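Local coordinates for protein N-acetylgalactosaminyltransferase 7 (PDB 6IWR) that belongs to the N-acetylgalactosaminyltransferase family and joins a GT-A glycosyltransferase domain to a ricin-type beta-trefoil lectin domain, at residues Trp298-Lys303 and Glu355-Ser360; Pro321-Ala326 and Ile457-Thr462. All coordinates share one frame; numbering follows the deposited sequence.

Contact 1. Residues Trp298-Lys303 and Glu355-Ser360; sequences WSMLWK and ENFEIS
Phe357 overlaps Met300, which comes obliquely under the CD2-CE2 border of the phenyl ring, on the side away from Asn356, and meets Trp302 along another border; the phenyl thus lies between Met300 and Trp302. CG of the methionine is 3.4 Å from Phe357 CD2, and the two side chains run past each other in opposite directions. Met300 CG is anti to the backbone N (chi1 -161°), which carries the thioether back along the phenylalanine. The sulfur completes a Met-aromatic contact: SD is 4.7 Å from the Phe357 ring centroid and 54° off the ring normal. Toward Trp302 the evidence is of edges. Phe357 CE1 stands 4.1 Å from Trp302 CE3, near the indole plane, while Trp302 CA borders the phenyl edge 3.8 Å from Phe357 CZ. Asn356 covers one phenyl face, its ND2 3.4 Å above the plane and over the ring centre. The same ND2 is hydrogen-bonded to Met327 O, a bond that would hold the amide there. Trp298-Lys303 belongs to the GT-A family region, and the Trp302 side chain is about 11 Å from the bound manganese ion. The chemistry is mainly apolar and aromatic, with the Met300 carbonyl at the phenyl border and the Asn356 amide near both rings: the start of helix 355-365 is held to the loop entering strand 302-306 by shape and dispersion, without hydrogen bonds or charge pairs across the contact.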
loop_
_atom_site.group_PDB
_atom_site.type_symbol
_atom_site.label_atom_id
_atom_site.label_comp_id
_atom_site.label_asym_id
_atom_site.label_seq_id
_atom_site.Cartn_x
_atom_site.Cartn_y
_atom_site.Cartn_z
ATOM N N TRP A 298 12.468 20.605 -2.674
ATOM C CA TRP A 298 11.915 21.776 -3.346
ATOM C C TRP A 298 10.455 21.616 -3.766
ATOM O O TRP A 298 9.883 22.542 -4.362
ATOM C CB TRP A 298 12.829 22.139 -4.513
ATOM C CG TRP A 298 14.167 22.363 -3.921
ATOM C CD1 TRP A 298 15.248 21.521 -3.953
ATOM C CD2 TRP A 298 14.542 23.458 -3.082
ATOM N NE1 TRP A 298 16.288 22.055 -3.220
ATOM C CE2 TRP A 298 15.874 23.241 -2.676
ATOM C CE3 TRP A 298 13.875 24.611 -2.639
ATOM C CZ2 TRP A 298 16.549 24.125 -1.863
ATOM C CZ3 TRP A 298 14.558 25.503 -1.837
ATOM C CH2 TRP A 298 15.874 25.251 -1.447
ATOM N N SER A 299 9.838 20.482 -3.450
ATOM C CA SER A 299 8.385 20.376 -3.406
ATOM C C SER A 299 7.841 20.744 -2.036
ATOM O O SER A 299 6.615 20.771 -1.845
ATOM C CB SER A 299 7.933 18.966 -3.782
ATOM O OG SER A 299 8.882 18.023 -3.342
ATOM N N MET A 300 8.741 21.041 -1.099
ATOM C CA MET A 300 8.417 21.447 0.261
ATOM C C MET A 300 7.920 20.274 1.105
ATOM O O MET A 300 7.109 20.454 2.010
ATOM C CB MET A 300 7.407 22.595 0.296
ATOM C CG MET A 300 7.438 23.312 1.634
ATOM S SD MET A 300 6.323 24.713 1.850
ATOM C CE MET A 300 7.388 26.103 1.554
ATOM N N LEU A 301 8.403 19.071 0.820
ATOM C CA LEU A 301 8.203 17.950 1.718
ATOM C C LEU A 301 9.247 17.985 2.829
ATOM O O LEU A 301 10.439 18.206 2.583
ATOM C CB LEU A 301 8.286 16.628 0.964
ATOM C CG LEU A 301 7.226 16.506 -0.125
ATOM C CD1 LEU A 301 7.328 15.128 -0.736
ATOM C CD2 LEU A 301 5.814 16.820 0.417
ATOM N N TRP A 302 8.780 17.773 4.052
ATOM C CA TRP A 302 9.642 17.719 5.216
ATOM C C TRP A 302 10.730 16.659 5.062
ATOM O O TRP A 302 10.454 15.540 4.633
ATOM C CB TRP A 302 8.767 17.422 6.432
ATOM C CG TRP A 302 9.518 17.004 7.612
ATOM C CD1 TRP A 302 9.671 15.729 8.078
ATOM C CD2 TRP A 302 10.244 17.854 8.499
ATOM N NE1 TRP A 302 10.447 15.744 9.206
ATOM C CE2 TRP A 302 10.815 17.036 9.482
ATOM C CE3 TRP A 302 10.464 19.233 8.561
ATOM C CZ2 TRP A 302 11.588 17.543 10.510
ATOM C CZ3 TRP A 302 11.238 19.734 9.585
ATOM C CH2 TRP A 302 11.789 18.889 10.546
ATOM N N LYS A 303 11.961 17.009 5.439
ATOM C CA LYS A 303 13.125 16.132 5.343
ATOM C C LYS A 303 14.041 16.395 6.537
ATOM O O LYS A 303 14.021 17.481 7.132
ATOM C CB LYS A 303 13.926 16.364 4.045
ATOM C CG LYS A 303 13.208 16.090 2.726
ATOM C CD LYS A 303 13.001 14.611 2.448
ATOM C CE LYS A 303 12.234 14.402 1.135
ATOM N NZ LYS A 303 11.824 12.967 0.917
ATOM N N GLU A 355 2.501 24.971 7.631
ATOM C CA GLU A 355 2.599 25.937 8.705
ATOM C C GLU A 355 3.953 25.842 9.345
ATOM O O GLU A 355 4.485 26.815 9.805
ATOM C CB GLU A 355 1.530 25.745 9.776
ATOM C CG GLU A 355 0.667 24.532 9.602
ATOM C CD GLU A 355 1.297 23.286 10.140
ATOM O OE1 GLU A 355 1.787 23.305 11.272
ATOM O OE2 GLU A 355 1.282 22.282 9.424
ATOM N N ASN A 356 4.476 24.634 9.435
ATOM C CA ASN A 356 5.737 24.417 10.098
ATOM C C ASN A 356 6.843 25.174 9.403
ATOM O O ASN A 356 7.710 25.733 10.030
ATOM C CB ASN A 356 6.059 22.926 10.153
ATOM C CG ASN A 356 6.151 22.290 8.788
ATOM O OD1 ASN A 356 5.227 22.347 8.014
ATOM N ND2 ASN A 356 7.265 21.672 8.504
ATOM N N PHE A 357 6.808 25.152 8.088
ATOM C CA PHE A 357 7.714 25.917 7.271
ATOM C C PHE A 357 7.528 27.423 7.367
ATOM O O PHE A 357 8.480 28.148 7.453
ATOM C CB PHE A 357 7.628 25.439 5.835
ATOM C CG PHE A 357 8.035 24.016 5.660
ATOM C CD1 PHE A 357 9.240 23.573 6.133
ATOM C CD2 PHE A 357 7.210 23.123 5.025
ATOM C CE1 PHE A 357 9.618 22.266 5.976
ATOM C CE2 PHE A 357 7.581 21.816 4.863
ATOM C CZ PHE A 357 8.786 21.388 5.339
ATOM N N GLU A 358 6.284 27.867 7.382
ATOM C CA GLU A 358 5.963 29.276 7.431
ATOM C C GLU A 358 6.442 29.982 8.696
ATOM O O GLU A 358 7.017 31.051 8.614
ATOM C CB GLU A 358 4.457 29.440 7.305
ATOM C CG GLU A 358 4.014 30.819 6.887
ATOM C CD GLU A 358 3.297 31.574 7.972
ATOM O OE1 GLU A 358 2.818 30.955 8.913
ATOM O OE2 GLU A 358 3.222 32.798 7.880
ATOM N N ILE A 359 6.235 29.363 9.854
ATOM C CA ILE A 359 6.727 29.901 11.118
ATOM C C ILE A 359 8.244 29.821 11.179
ATOM O O ILE A 359 8.891 30.736 11.708
ATOM C CB ILE A 359 6.051 29.170 12.299
ATOM C CG1 ILE A 359 6.309 29.893 13.623
ATOM C CG2 ILE A 359 6.555 27.742 12.414
ATOM C CD1 ILE A 359 5.636 31.206 13.740
ATOM N N SER A 360 8.843 28.755 10.621
ATOM C CA SER A 360 10.308 28.668 10.556
ATOM C C SER A 360 10.911 29.824 9.760
ATOM O O SER A 360 11.814 30.516 10.245
ATOM C CB SER A 360 10.745 27.342 9.937
ATOM O OG SER A 360 10.263 26.247 10.680
#

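Contact 2. Residues Pro321-Ala326 and Ile457-Thr462; sequences PYRSPA and IAYDIT
Pro325 and Ile457 form the first shell: Ile457 CD1 comes to 3.6 Å from Pro325 CA, and the same methyl is 3.9 Å from Pro325 CB. Ala458 adds its CB at 3.9 Å from Pro325 CB, and Ile461 CD1 approaches that proline carbon more loosely, at 4.5 Å. Pro325 CB is therefore met by three aliphatic side chains. Ala458 and Ile461 are the first and last residues of a type I beta turn, closed by Ile461 N to Ala458 O at 3.1 Å, and both reach the proline.

A second, polar shell lies beside this apolar one. Arg323 extends through chi2 and then bends at chi3 (-63°), which brings NH2 obliquely to 4.4 Å from Tyr459 CE2. Glu311 OE2 is shared by both groups, in a salt bridge with Arg323 NH2 and a hydrogen bond with Tyr459 OH, and probably orients them; Tyr459 OH is also hydrogen-bonded to Thr308 OG1. Arg293 bridges the two segments: NE to Arg323 O and NH1 to Ile457 O, with NH2 in a salt bridge to the Asp460 side chain through OD1. That carboxylate oxygen also lies 4.2 Å above the Tyr459 ring plane, toward the rim.

Trp296 of strand 292-296 packs on both Pro325 and Ile461, and Trp364 of helix 355-365 lies against Arg323 and Ile457 while its NE1 binds Ser324 O; with strand 322-323 paired antiparallel to strand 369-373, the contact joins the large mixed sheet to the loop that follows helix 450-457.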
loop_
_atom_site.group_PDB
_atom_site.type_symbol
_atom_site.label_atom_id
_atom_site.label_comp_id
_atom_site.label_asym_id
_atom_site.label_seq_id
_atom_site.Cartn_x
_atom_site.Cartn_y
_atom_site.Cartn_z
ATOM N N PRO A 321 21.725 23.262 22.821
ATOM C CA PRO A 321 20.851 23.509 21.668
ATOM C C PRO A 321 21.667 23.657 20.397
ATOM O O PRO A 321 22.875 23.912 20.435
ATOM C CB PRO A 321 20.150 24.818 22.032
ATOM C CG PRO A 321 20.171 24.823 23.520
ATOM C CD PRO A 321 21.487 24.235 23.897
ATOM N N TYR A 322 20.996 23.470 19.259
ATOM C CA TYR A 322 21.626 23.790 17.982
ATOM C C TYR A 322 20.589 24.352 17.010
ATOM O O TYR A 322 19.377 24.270 17.237
ATOM C CB TYR A 322 22.367 22.577 17.397
ATOM C CG TYR A 322 21.540 21.321 17.142
ATOM C CD1 TYR A 322 20.887 21.123 15.920
ATOM C CD2 TYR A 322 21.448 20.317 18.097
ATOM C CE1 TYR A 322 20.157 19.980 15.664
ATOM C CE2 TYR A 322 20.711 19.176 17.852
ATOM C CZ TYR A 322 20.071 19.007 16.625
ATOM O OH TYR A 322 19.347 17.866 16.352
ATOM N N ARG A 323 21.083 24.944 15.921
ATOM C CA ARG A 323 20.196 25.568 14.943
ATOM C C ARG A 323 19.599 24.539 13.976
ATOM O O ARG A 323 20.307 23.674 13.452
ATOM C CB ARG A 323 20.943 26.642 14.159
ATOM C CG ARG A 323 21.641 27.671 15.030
ATOM C CD ARG A 323 22.213 28.840 14.244
ATOM N NE ARG A 323 23.256 28.457 13.292
ATOM C CZ ARG A 323 23.926 29.341 12.561
ATOM N NH1 ARG A 323 23.658 30.627 12.719
ATOM N NH2 ARG A 323 24.852 28.958 11.698
ATOM N N SER A 324 18.296 24.654 13.725
ATOM C CA SER A 324 17.632 23.967 12.637
ATOM C C SER A 324 17.011 24.979 11.673
ATOM O O SER A 324 16.505 26.015 12.110
ATOM C CB SER A 324 16.540 23.029 13.159
ATOM O OG SER A 324 15.827 22.449 12.070
ATOM N N PRO A 325 17.031 24.723 10.363
ATOM C CA PRO A 325 16.340 25.648 9.453
ATOM C C PRO A 325 14.822 25.588 9.585
ATOM O O PRO A 325 14.148 26.579 9.266
ATOM C CB PRO A 325 16.803 25.203 8.056
ATOM C CG PRO A 325 17.979 24.285 8.287
ATOM C CD PRO A 325 17.707 23.639 9.635
ATOM N N ALA A 326 14.272 24.465 10.057
ATOM C CA ALA A 326 12.831 24.282 10.167
ATOM C C ALA A 326 12.519 23.304 11.301
ATOM O O ALA A 326 13.402 22.602 11.807
ATOM C CB ALA A 326 12.246 23.767 8.848
ATOM N N ILE A 457 22.070 30.178 7.068
ATOM C CA ILE A 457 21.575 29.268 8.082
ATOM C C ILE A 457 21.113 27.905 7.527
ATOM O O ILE A 457 21.170 26.911 8.267
ATOM C CB ILE A 457 20.487 29.933 8.964
ATOM C CG1 ILE A 457 19.103 29.659 8.442
ATOM C CG2 ILE A 457 20.733 31.449 9.188
ATOM C CD1 ILE A 457 18.423 28.592 9.263
ATOM N N ALA A 458 20.759 27.795 6.240
ATOM C CA ALA A 458 20.298 26.530 5.650
ATOM C C ALA A 458 21.252 26.011 4.567
ATOM O O ALA A 458 20.865 25.256 3.670
ATOM C CB ALA A 458 18.888 26.664 5.086
ATOM N N TYR A 459 22.531 26.368 4.712
ATOM C CA TYR A 459 23.649 26.096 3.812
ATOM C C TYR A 459 23.860 24.615 3.481
ATOM O O TYR A 459 24.672 24.321 2.603
ATOM C CB TYR A 459 24.917 26.667 4.460
ATOM C CG TYR A 459 25.081 26.093 5.851
ATOM C CD1 TYR A 459 25.596 24.818 6.029
ATOM C CD2 TYR A 459 24.663 26.794 6.982
ATOM C CE1 TYR A 459 25.727 24.272 7.275
ATOM C CE2 TYR A 459 24.793 26.247 8.237
ATOM C CZ TYR A 459 25.322 24.975 8.378
ATOM O OH TYR A 459 25.456 24.391 9.626
ATOM N N ASP A 460 23.180 23.676 4.146
ATOM C CA ASP A 460 23.413 22.259 3.850
ATOM C C ASP A 460 22.316 21.599 3.028
ATOM O O ASP A 460 22.513 20.462 2.577
ATOM C CB ASP A 460 23.605 21.427 5.129
ATOM C CG ASP A 460 22.604 21.762 6.207
ATOM O OD1 ASP A 460 21.924 22.794 6.058
ATOM O OD2 ASP A 460 22.507 21.018 7.213
ATOM N N ILE A 461 21.188 22.268 2.789
ATOM C CA ILE A 461 20.061 21.571 2.178
ATOM C C ILE A 461 20.373 21.164 0.740
ATOM O O ILE A 461 20.132 20.017 0.340
ATOM C CB ILE A 461 18.793 22.429 2.249
ATOM C CG1 ILE A 461 18.306 22.459 3.692
ATOM C CG2 ILE A 461 17.756 21.906 1.241
ATOM C CD1 ILE A 461 17.201 23.446 3.943
ATOM N N THR A 462 20.880 22.094 -0.076
ATOM C CA THR A 462 21.075 21.737 -1.481
ATOM C C THR A 462 22.110 20.645 -1.641
ATOM O O THR A 462 22.179 20.012 -2.700
ATOM C CB THR A 462 21.491 22.930 -2.313
ATOM O OG1 THR A 462 22.777 23.384 -1.864
ATOM C CG2 THR A 462 20.457 24.035 -2.184
#

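How the contacts relate
Both contacts are buried, with contact 1 nearer the centre of the chain (about 7 Å from its centre, against about 16 Å for contact 2); their own centres are 12 Å apart. Helix 355-365 serves both: it supplies one segment of contact 1 and covers contact 2, where Ser360 OG packs 3.3 Å from Ala326 CA. At the other junction, Trp298 CZ2 lies 3.9 Å from Thr462 CG2. Contact 1 relies on rings and a thioether around a helix start, whereas contact 2 pairs aliphatic groups with a flanking network of charges centred on Arg293 and Glu311. Along the chain their segments alternate.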